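Local coordinates for protein myosin-I heavy chain (Dictyostelium discoideum, PDB 5EJR) that is an actin-based ATPase motor acting in early phagocytosis and adhesion, here represented by a MyTH4-FERM unit of its tail, at residues T137-P140 against L144-P147; I350-L355 against S392-L397; E367-V372 against Q381-W386. All blocks are in the same frame, centred on the assembly; numbering follows the deposited sequence. Where two conformers were deposited one is given.

Interaction 1. Residues T137-P140 against L144-P147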
loop_
_atom_site.group_PDB
_atom_site.type_symbol
_atom_site.label_atom_id
_atom_site.label_comp_id
_atom_site.label_asym_id
_atom_site.label_seq_id
_atom_site.Cartn_x
_atom_site.Cartn_y
_atom_site.Cartn_z
ATOM N N THR A 137 -13.847 9.055 0.505
ATOM C CA THR A 137 -12.878 9.610 -0.452
ATOM C C THR A 137 -12.987 11.134 -0.664
ATOM O O THR A 137 -12.038 11.864 -0.385
ATOM C CB THR A 137 -12.968 8.846 -1.774
ATOM O OG1 THR A 137 -13.200 7.475 -1.469
ATOM C CG2 THR A 137 -11.682 8.960 -2.604
ATOM N N PHE A 138 -14.111 11.603 -1.202
ATOM C CA PHE A 138 -14.297 13.019 -1.514
ATOM C C PHE A 138 -15.676 13.493 -1.102
ATOM O O PHE A 138 -16.621 12.714 -1.011
ATOM C CB PHE A 138 -14.021 13.310 -3.018
ATOM C CG PHE A 138 -14.676 12.345 -3.973
ATOM C CD1 PHE A 138 -16.028 12.460 -4.289
ATOM C CD2 PHE A 138 -13.966 11.281 -4.503
ATOM C CE1 PHE A 138 -16.649 11.533 -5.128
ATOM C CE2 PHE A 138 -14.587 10.357 -5.347
ATOM C CZ PHE A 138 -15.927 10.487 -5.649
ATOM N N SER A 139 -15.764 14.775 -0.832
ATOM C CA SER A 139 -16.981 15.422 -0.417
ATOM C C SER A 139 -17.834 15.775 -1.643
ATOM O O SER A 139 -17.269 16.106 -2.693
ATOM C CB SER A 139 -16.612 16.709 0.316
ATOM O OG SER A 139 -17.730 17.515 0.651
ATOM N N PRO A 140 -19.191 15.801 -1.537
ATOM C CA PRO A 140 -19.967 16.399 -2.637
ATOM C C PRO A 140 -19.748 17.927 -2.514
ATOM O O PRO A 140 -19.163 18.370 -1.511
ATOM C CB PRO A 140 -21.413 16.012 -2.309
ATOM C CG PRO A 140 -21.443 15.806 -0.844
ATOM C CD PRO A 140 -20.048 15.484 -0.370
ATOM N N LEU A 144 -24.368 20.870 -2.455
ATOM C CA LEU A 144 -25.065 19.586 -2.344
ATOM C C LEU A 144 -24.980 18.952 -0.948
ATOM O O LEU A 144 -25.930 18.284 -0.554
ATOM C CB LEU A 144 -24.593 18.592 -3.429
ATOM C CG LEU A 144 -25.244 17.190 -3.465
ATOM C CD1 LEU A 144 -26.705 17.251 -3.878
ATOM C CD2 LEU A 144 -24.510 16.265 -4.392
ATOM N N LEU A 145 -23.868 19.158 -0.212
ATOM C CA LEU A 145 -23.600 18.553 1.108
ATOM C C LEU A 145 -24.808 18.505 2.068
ATOM O O LEU A 145 -25.264 17.402 2.357
ATOM C CB LEU A 145 -22.381 19.199 1.804
ATOM C CG LEU A 145 -21.886 18.518 3.086
ATOM C CD1 LEU A 145 -21.310 17.118 2.809
ATOM C CD2 LEU A 145 -20.880 19.384 3.810
ATOM N N GLN A 146 -25.319 19.659 2.556
ATOM C CA GLN A 146 -26.454 19.687 3.488
ATOM C C GLN A 146 -27.747 19.080 2.891
ATOM O O GLN A 146 -28.253 18.134 3.502
ATOM C CB GLN A 146 -26.695 21.088 4.076
ATOM C CG GLN A 146 -27.108 21.057 5.546
ATOM C CD GLN A 146 -25.991 20.604 6.465
ATOM O OE1 GLN A 146 -24.972 21.288 6.642
ATOM N NE2 GLN A 146 -26.164 19.440 7.075
ATOM N N PRO A 147 -28.268 19.521 1.706
ATOM C CA PRO A 147 -29.475 18.874 1.150
ATOM C C PRO A 147 -29.380 17.348 0.995
ATOM O O PRO A 147 -30.351 16.659 1.328
ATOM C CB PRO A 147 -29.656 19.568 -0.209
ATOM C CG PRO A 147 -29.002 20.884 -0.053
ATOM C CD PRO A 147 -27.817 20.627 0.829
#
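In the helical MyTH4 domain, the tight connection between helix 121-137 and helix 142-159 brings P140 against L144 and L145 at the start of the second helix. It is a short connection between two consecutive helices of the bundle, and P140 lies against the first turn of helix 142-159 through apolar contacts. The two leucines meet different parts of the ring. L144 extends CG away from its backbone N (chi1 -179°), which carries methyl CD2 to 3.7 Å from P140 CB. L145 crosses the ring at a slant and lays CD1 beside its other end, 3.8 Å from P140 CD and 3.9 Å from P140 CG. P140 also touches Y108 and D105 of helix 104-113, while L144 reaches L6 and W9 of helix 5-11, so the turn is packed into the surrounding bundle. S139 OG lies 4.2 Å from L145 CD1, a looser approach. Replacing S139 by an alanine removes that hydroxyl and would probably leave the P140 carbonyl without this donor, with the turn less firmly set. The bond in question runs from S139 OG to P140 O at 2.7 Å, meeting a lone pair in the carbonyl plane at a C=O...donor angle of 141°.

Interaction 2. Residues I350-L355 against S392-L397; sequences ILIQLL and SQIFEL
L397 turns its CB toward helix 341-355 and crosses the extended side chain of Q353 at a slant, in the helical middle lobe (F2) of the FERM domain. The leucine closes a type I beta turn that starts at I394; L397 points at helix 341-355, while I394 reaches it with the end of its side chain. Q353 holds CG opposite its backbone N (chi1 -162°) and stays straight beyond it, and this sends the amide out so that its oxygen points at L397. Methyl CD2 of L397 lies beyond the carbonyl oxygen, with a CD=OE1...CD2 angle near 151°. The same methyl also lies 4.0 Å from I350 N, and the I350 side chain, whose CB points away, flanks it more loosely through CG1. I394 makes a separate contact: its extended arm brings CD1 to 4.2 Å from the branch methyl CG2 of I352, and L362 lies against both isoleucines. The buried OE1 of Q353 has no hydrogen-bonding partner in the model, and its short approach to an apolar group makes the modelled rotation of the amide doubtful, perhaps flipped. Across the contact the nearest atom to it is that leucine methyl, Q353 OE1 standing only 3.1 Å from L397 CD2.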
loop_
_atom_site.group_PDB
_atom_site.type_symbol
_atom_site.label_atom_id
_atom_site.label_comp_id
_atom_site.label_asym_id
_atom_site.label_seq_id
_atom_site.Cartn_x
_atom_site.Cartn_y
_atom_site.Cartn_z
ATOM N N ILE A 350 30.688 -20.565 11.242
ATOM C CA ILE A 350 29.947 -19.899 12.317
ATOM C C ILE A 350 28.515 -20.347 12.312
ATOM O O ILE A 350 27.975 -20.655 13.357
ATOM C CB ILE A 350 30.041 -18.340 12.202
ATOM C CG1 ILE A 350 31.465 -17.865 12.424
ATOM C CG2 ILE A 350 29.075 -17.665 13.193
ATOM C CD1 ILE A 350 31.691 -16.466 11.918
ATOM N N LEU A 351 27.868 -20.310 11.140
ATOM C CA LEU A 351 26.469 -20.697 11.009
ATOM C C LEU A 351 26.222 -22.148 11.378
ATOM O O LEU A 351 25.154 -22.463 11.904
ATOM C CB LEU A 351 25.922 -20.362 9.601
ATOM C CG LEU A 351 25.864 -18.850 9.224
ATOM C CD1 LEU A 351 25.207 -18.667 7.890
ATOM C CD2 LEU A 351 25.080 -18.051 10.247
ATOM N N ILE A 352 27.207 -23.023 11.136
ATOM C CA ILE A 352 27.111 -24.449 11.543
ATOM C C ILE A 352 27.158 -24.522 13.090
ATOM O O ILE A 352 26.318 -25.187 13.688
ATOM C CB ILE A 352 28.223 -25.308 10.851
ATOM C CG1 ILE A 352 27.869 -25.521 9.357
ATOM C CG2 ILE A 352 28.426 -26.685 11.577
ATOM C CD1 ILE A 352 29.050 -26.011 8.477
ATOM N N GLN A 353 28.060 -23.767 13.729
ATOM C CA GLN A 353 28.142 -23.754 15.198
ATOM C C GLN A 353 26.826 -23.236 15.808
ATOM O O GLN A 353 26.405 -23.714 16.876
ATOM C CB GLN A 353 29.379 -22.983 15.686
ATOM C CG GLN A 353 29.738 -23.307 17.146
ATOM C CD GLN A 353 30.904 -22.541 17.719
ATOM O OE1 GLN A 353 31.693 -21.928 17.009
ATOM N NE2 GLN A 353 31.056 -22.577 19.034
ATOM N N LEU A 354 26.119 -22.335 15.089
ATOM C CA LEU A 354 24.824 -21.845 15.556
ATOM C C LEU A 354 23.729 -22.916 15.406
ATOM O O LEU A 354 22.839 -22.996 16.246
ATOM C CB LEU A 354 24.424 -20.529 14.856
ATOM C CG LEU A 354 25.082 -19.246 15.397
ATOM C CD1 LEU A 354 24.989 -18.095 14.375
ATOM C CD2 LEU A 354 24.457 -18.814 16.688
ATOM N N LEU A 355 23.764 -23.714 14.339
ATOM C CA LEU A 355 22.778 -24.784 14.149
ATOM C C LEU A 355 23.061 -25.986 15.074
ATOM O O LEU A 355 22.130 -26.665 15.499
ATOM C CB LEU A 355 22.828 -25.303 12.705
ATOM C CG LEU A 355 22.255 -24.436 11.625
ATOM C CD1 LEU A 355 22.684 -24.962 10.254
ATOM C CD2 LEU A 355 20.733 -24.381 11.737
ATOM N N SER A 392 38.235 -27.194 7.791
ATOM C CA SER A 392 39.439 -26.457 8.197
ATOM C C SER A 392 39.133 -25.205 9.076
ATOM O O SER A 392 39.830 -24.967 10.060
ATOM C CB SER A 392 40.292 -26.097 6.986
ATOM O OG SER A 392 40.892 -27.260 6.442
ATOM N N GLN A 393 38.091 -24.442 8.737
ATOM C CA GLN A 393 37.715 -23.246 9.509
ATOM C C GLN A 393 37.126 -23.587 10.869
ATOM O O GLN A 393 37.347 -22.847 11.843
ATOM C CB GLN A 393 36.796 -22.314 8.706
ATOM C CG GLN A 393 37.488 -21.791 7.436
ATOM C CD GLN A 393 38.784 -21.065 7.734
ATOM O OE1 GLN A 393 38.926 -20.356 8.743
ATOM N NE2 GLN A 393 39.789 -21.296 6.903
ATOM N N ILE A 394 36.392 -24.726 10.937
ATOM C CA ILE A 394 35.802 -25.237 12.175
ATOM C C ILE A 394 36.922 -25.520 13.219
ATOM O O ILE A 394 36.727 -25.217 14.401
ATOM C CB ILE A 394 34.833 -26.425 11.912
ATOM C CG1 ILE A 394 33.537 -25.896 11.228
ATOM C CG2 ILE A 394 34.506 -27.193 13.213
ATOM C CD1 ILE A 394 32.549 -26.937 10.736
ATOM N N PHE A 395 38.113 -26.017 12.761
ATOM C CA PHE A 395 39.301 -26.228 13.613
ATOM C C PHE A 395 39.780 -24.915 14.276
ATOM O O PHE A 395 40.390 -24.961 15.344
ATOM C CB PHE A 395 40.484 -26.762 12.790
ATOM C CG PHE A 395 40.351 -28.163 12.240
ATOM C CD1 PHE A 395 39.819 -29.187 13.014
ATOM C CD2 PHE A 395 40.816 -28.473 10.971
ATOM C CE1 PHE A 395 39.705 -30.483 12.501
ATOM C CE2 PHE A 395 40.686 -29.765 10.455
ATOM C CZ PHE A 395 40.131 -30.756 11.222
ATOM N N GLU A 396 39.553 -23.762 13.615
ATOM C CA GLU A 396 39.991 -22.457 14.117
ATOM C C GLU A 396 38.930 -21.760 14.968
ATOM O O GLU A 396 39.177 -20.676 15.491
ATOM C CB GLU A 396 40.486 -21.569 12.968
ATOM C CG GLU A 396 41.787 -22.071 12.364
ATOM C CD GLU A 396 42.332 -21.259 11.208
ATOM O OE1 GLU A 396 42.618 -20.056 11.406
ATOM O OE2 GLU A 396 42.527 -21.844 10.116
ATOM N N LEU A 397 37.771 -22.413 15.146
ATOM C CA LEU A 397 36.644 -21.884 15.898
ATOM C C LEU A 397 36.621 -22.392 17.323
ATOM O O LEU A 397 36.540 -23.599 17.561
ATOM C CB LEU A 397 35.315 -22.192 15.169
ATOM C CG LEU A 397 34.403 -21.003 14.856
ATOM C CD1 LEU A 397 35.037 -20.077 13.845
ATOM C CD2 LEU A 397 33.086 -21.469 14.305
#

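Interaction 3. Residues E367-V372 against Q381-W386; sequences EVVRQV and QNIKVW
I383, in the first turn of helix 383-394, points its CB at helix 366-370 and meets V369 and R370 there. At CB the side chain divides: CG2 sits between the backbone N and the carbonyl carbon, and CG1 takes the position opposite the backbone N (chi1 -171°), which directs the longer branch across the gap. CG1 comes within 4.1 Å of V369 CG1, the two side chains lying alongside each other and pointing opposite ways. The terminal methyl CD1 goes further and touches two neighbours roughly at right angles to each other: it meets V369 CB and CG1, and it lies 3.8 Å from R370 CD. R370 runs across the isoleucine at about a right angle, kinked at its second and third torsions, and offers its aliphatic stem here while its charged end makes a salt bridge through NH2 to D375. L378, in the short helix 375-378, lies against both I383 and R370. One turn on, W386 adds its CB, 4.3 Å from V369 CG1; its indole leads away from this contact, and NE1 hydrogen-bonds to L378 O. The helix that presents I383 and W386 is capped at its start. N382 OD1 accepts from K384 N at 3.1 Å, with a lone pair in the carbonyl plane and an N-H...O angle of 166°, and N382 O receives both V385 N and W386 N. Apolar contacts from this capped first turn of helix 383-394 to helix 366-370, with helix 375-378 between them in the chain, belong to the compact, all-helical F2 lobe of a FERM domain.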
loop_
_atom_site.group_PDB
_atom_site.type_symbol
_atom_site.label_atom_id
_atom_site.label_comp_id
_atom_site.label_asym_id
_atom_site.label_seq_id
_atom_site.Cartn_x
_atom_site.Cartn_y
_atom_site.Cartn_z
ATOM N N GLU A 367 24.401 -32.116 3.255
ATOM C CA GLU A 367 23.146 -31.578 3.766
ATOM C C GLU A 367 23.381 -30.432 4.766
ATOM O O GLU A 367 22.658 -29.437 4.726
ATOM C CB GLU A 367 22.254 -32.701 4.332
ATOM C CG GLU A 367 21.800 -33.739 3.293
ATOM C CD GLU A 367 22.830 -34.641 2.609
ATOM O OE1 GLU A 367 23.856 -35.004 3.241
ATOM O OE2 GLU A 367 22.604 -34.979 1.423
ATOM N N VAL A 368 24.433 -30.531 5.594
ATOM C CA VAL A 368 24.795 -29.460 6.538
ATOM C C VAL A 368 25.301 -28.231 5.758
ATOM O O VAL A 368 24.888 -27.112 6.072
ATOM C CB VAL A 368 25.794 -29.953 7.630
ATOM C CG1 VAL A 368 26.301 -28.799 8.497
ATOM C CG2 VAL A 368 25.142 -31.025 8.512
ATOM N N VAL A 369 26.150 -28.441 4.730
ATOM C CA VAL A 369 26.704 -27.354 3.896
ATOM C C VAL A 369 25.576 -26.546 3.216
ATOM O O VAL A 369 25.619 -25.308 3.235
ATOM C CB VAL A 369 27.771 -27.840 2.881
ATOM C CG1 VAL A 369 28.181 -26.725 1.902
ATOM C CG2 VAL A 369 28.984 -28.400 3.603
ATOM N N ARG A 370 24.542 -27.254 2.692
ATOM C CA ARG A 370 23.383 -26.621 2.051
ATOM C C ARG A 370 22.554 -25.751 3.026
ATOM O O ARG A 370 21.793 -24.931 2.574
ATOM C CB ARG A 370 22.468 -27.679 1.425
ATOM C CG ARG A 370 23.132 -28.520 0.347
ATOM C CD ARG A 370 23.720 -27.701 -0.798
ATOM N NE ARG A 370 22.720 -26.882 -1.502
ATOM C CZ ARG A 370 21.855 -27.329 -2.408
ATOM N NH1 ARG A 370 21.777 -28.624 -2.682
ATOM N NH2 ARG A 370 21.037 -26.491 -3.012
ATOM N N GLN A 371 22.658 -25.967 4.338
ATOM C CA GLN A 371 21.899 -25.163 5.308
ATOM C C GLN A 371 22.587 -23.812 5.582
ATOM O O GLN A 371 21.993 -22.938 6.238
ATOM C CB GLN A 371 21.778 -25.936 6.627
ATOM C CG GLN A 371 20.949 -27.245 6.564
ATOM C CD GLN A 371 20.928 -27.899 7.938
ATOM O OE1 GLN A 371 21.933 -28.439 8.439
ATOM N NE2 GLN A 371 19.808 -27.778 8.624
ATOM N N VAL A 372 23.840 -23.654 5.149
ATOM C CA VAL A 372 24.642 -22.475 5.506
ATOM C C VAL A 372 25.353 -21.757 4.346
ATOM O O VAL A 372 25.988 -20.708 4.583
ATOM C CB VAL A 372 25.667 -22.818 6.631
ATOM C CG1 VAL A 372 24.951 -23.288 7.888
ATOM C CG2 VAL A 372 26.719 -23.844 6.161
ATOM N N GLN A 381 32.683 -24.000 -6.375
ATOM C CA GLN A 381 33.507 -25.193 -6.085
ATOM C C GLN A 381 32.627 -26.405 -5.890
ATOM O O GLN A 381 31.484 -26.264 -5.458
ATOM C CB GLN A 381 34.323 -25.025 -4.764
ATOM C CG GLN A 381 35.443 -23.980 -4.747
ATOM C CD GLN A 381 36.557 -24.163 -5.761
ATOM O OE1 GLN A 381 37.028 -25.280 -5.993
ATOM N NE2 GLN A 381 36.984 -23.090 -6.418
ATOM N N ASN A 382 33.191 -27.616 -6.092
ATOM C CA ASN A 382 32.488 -28.866 -5.791
ATOM C C ASN A 382 32.180 -28.871 -4.266
ATOM O O ASN A 382 33.018 -28.471 -3.481
ATOM C CB ASN A 382 33.382 -30.083 -6.165
ATOM C CG ASN A 382 32.632 -31.369 -6.155
ATOM O OD1 ASN A 382 32.085 -31.777 -5.130
ATOM N ND2 ASN A 382 32.524 -31.999 -7.324
ATOM N N ILE A 383 30.971 -29.276 -3.866
ATOM C CA ILE A 383 30.536 -29.326 -2.465
ATOM C C ILE A 383 31.536 -30.123 -1.565
ATOM O O ILE A 383 31.740 -29.748 -0.402
ATOM C CB ILE A 383 29.060 -29.823 -2.359
ATOM C CG1 ILE A 383 28.524 -29.654 -0.911
ATOM C CG2 ILE A 383 28.894 -31.286 -2.885
ATOM C CD1 ILE A 383 26.999 -29.556 -0.762
ATOM N N LYS A 384 32.221 -31.147 -2.140
ATOM C CA LYS A 384 33.240 -31.921 -1.438
ATOM C C LYS A 384 34.423 -31.035 -1.078
ATOM O O LYS A 384 35.010 -31.218 -0.015
ATOM C CB LYS A 384 33.723 -33.096 -2.306
ATOM C CG LYS A 384 32.787 -34.290 -2.310
ATOM C CD LYS A 384 33.316 -35.301 -3.346
ATOM C CE LYS A 384 32.476 -36.544 -3.474
ATOM N NZ LYS A 384 33.057 -37.484 -4.470
ATOM N N VAL A 385 34.746 -30.044 -1.923
ATOM C CA VAL A 385 35.830 -29.087 -1.642
ATOM C C VAL A 385 35.343 -28.106 -0.533
ATOM O O VAL A 385 36.097 -27.763 0.370
ATOM C CB VAL A 385 36.339 -28.355 -2.917
ATOM C CG1 VAL A 385 37.407 -27.310 -2.566
ATOM C CG2 VAL A 385 36.868 -29.348 -3.959
ATOM N N TRP A 386 34.077 -27.706 -0.587
ATOM C CA TRP A 386 33.494 -26.849 0.447
ATOM C C TRP A 386 33.519 -27.543 1.809
ATOM O O TRP A 386 33.916 -26.933 2.787
ATOM C CB TRP A 386 32.069 -26.460 0.077
ATOM C CG TRP A 386 32.025 -25.359 -0.921
ATOM C CD1 TRP A 386 31.592 -25.438 -2.215
ATOM C CD2 TRP A 386 32.367 -23.987 -0.691
ATOM N NE1 TRP A 386 31.596 -24.195 -2.786
ATOM C CE2 TRP A 386 32.096 -23.287 -1.886
ATOM C CE3 TRP A 386 32.831 -23.272 0.430
ATOM C CZ2 TRP A 386 32.332 -21.914 -2.020
ATOM C CZ3 TRP A 386 33.037 -21.896 0.308
ATOM C CH2 TRP A 386 32.781 -21.232 -0.899
#

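In the fold
Interactions 2 and 3 belong to one helical lobe of the FERM domain, whereas interaction 1 lies in the MyTH4 domain on the opposite side of the chain's centre. The centre of interaction 1 is 68 Å from that of interaction 2 and 67 Å from that of interaction 3, with nearest atoms about 47 Å apart in both cases. Between interactions 2 and 3 the centres are only 13 Å apart. Interaction 3 is nested within the loop that interaction 2 closes, and both draw on helix 383-394. They also touch directly, L351 CB standing 3.5 Å from V372 CG1 and I352 CG1 3.7 Å from V368 CG1.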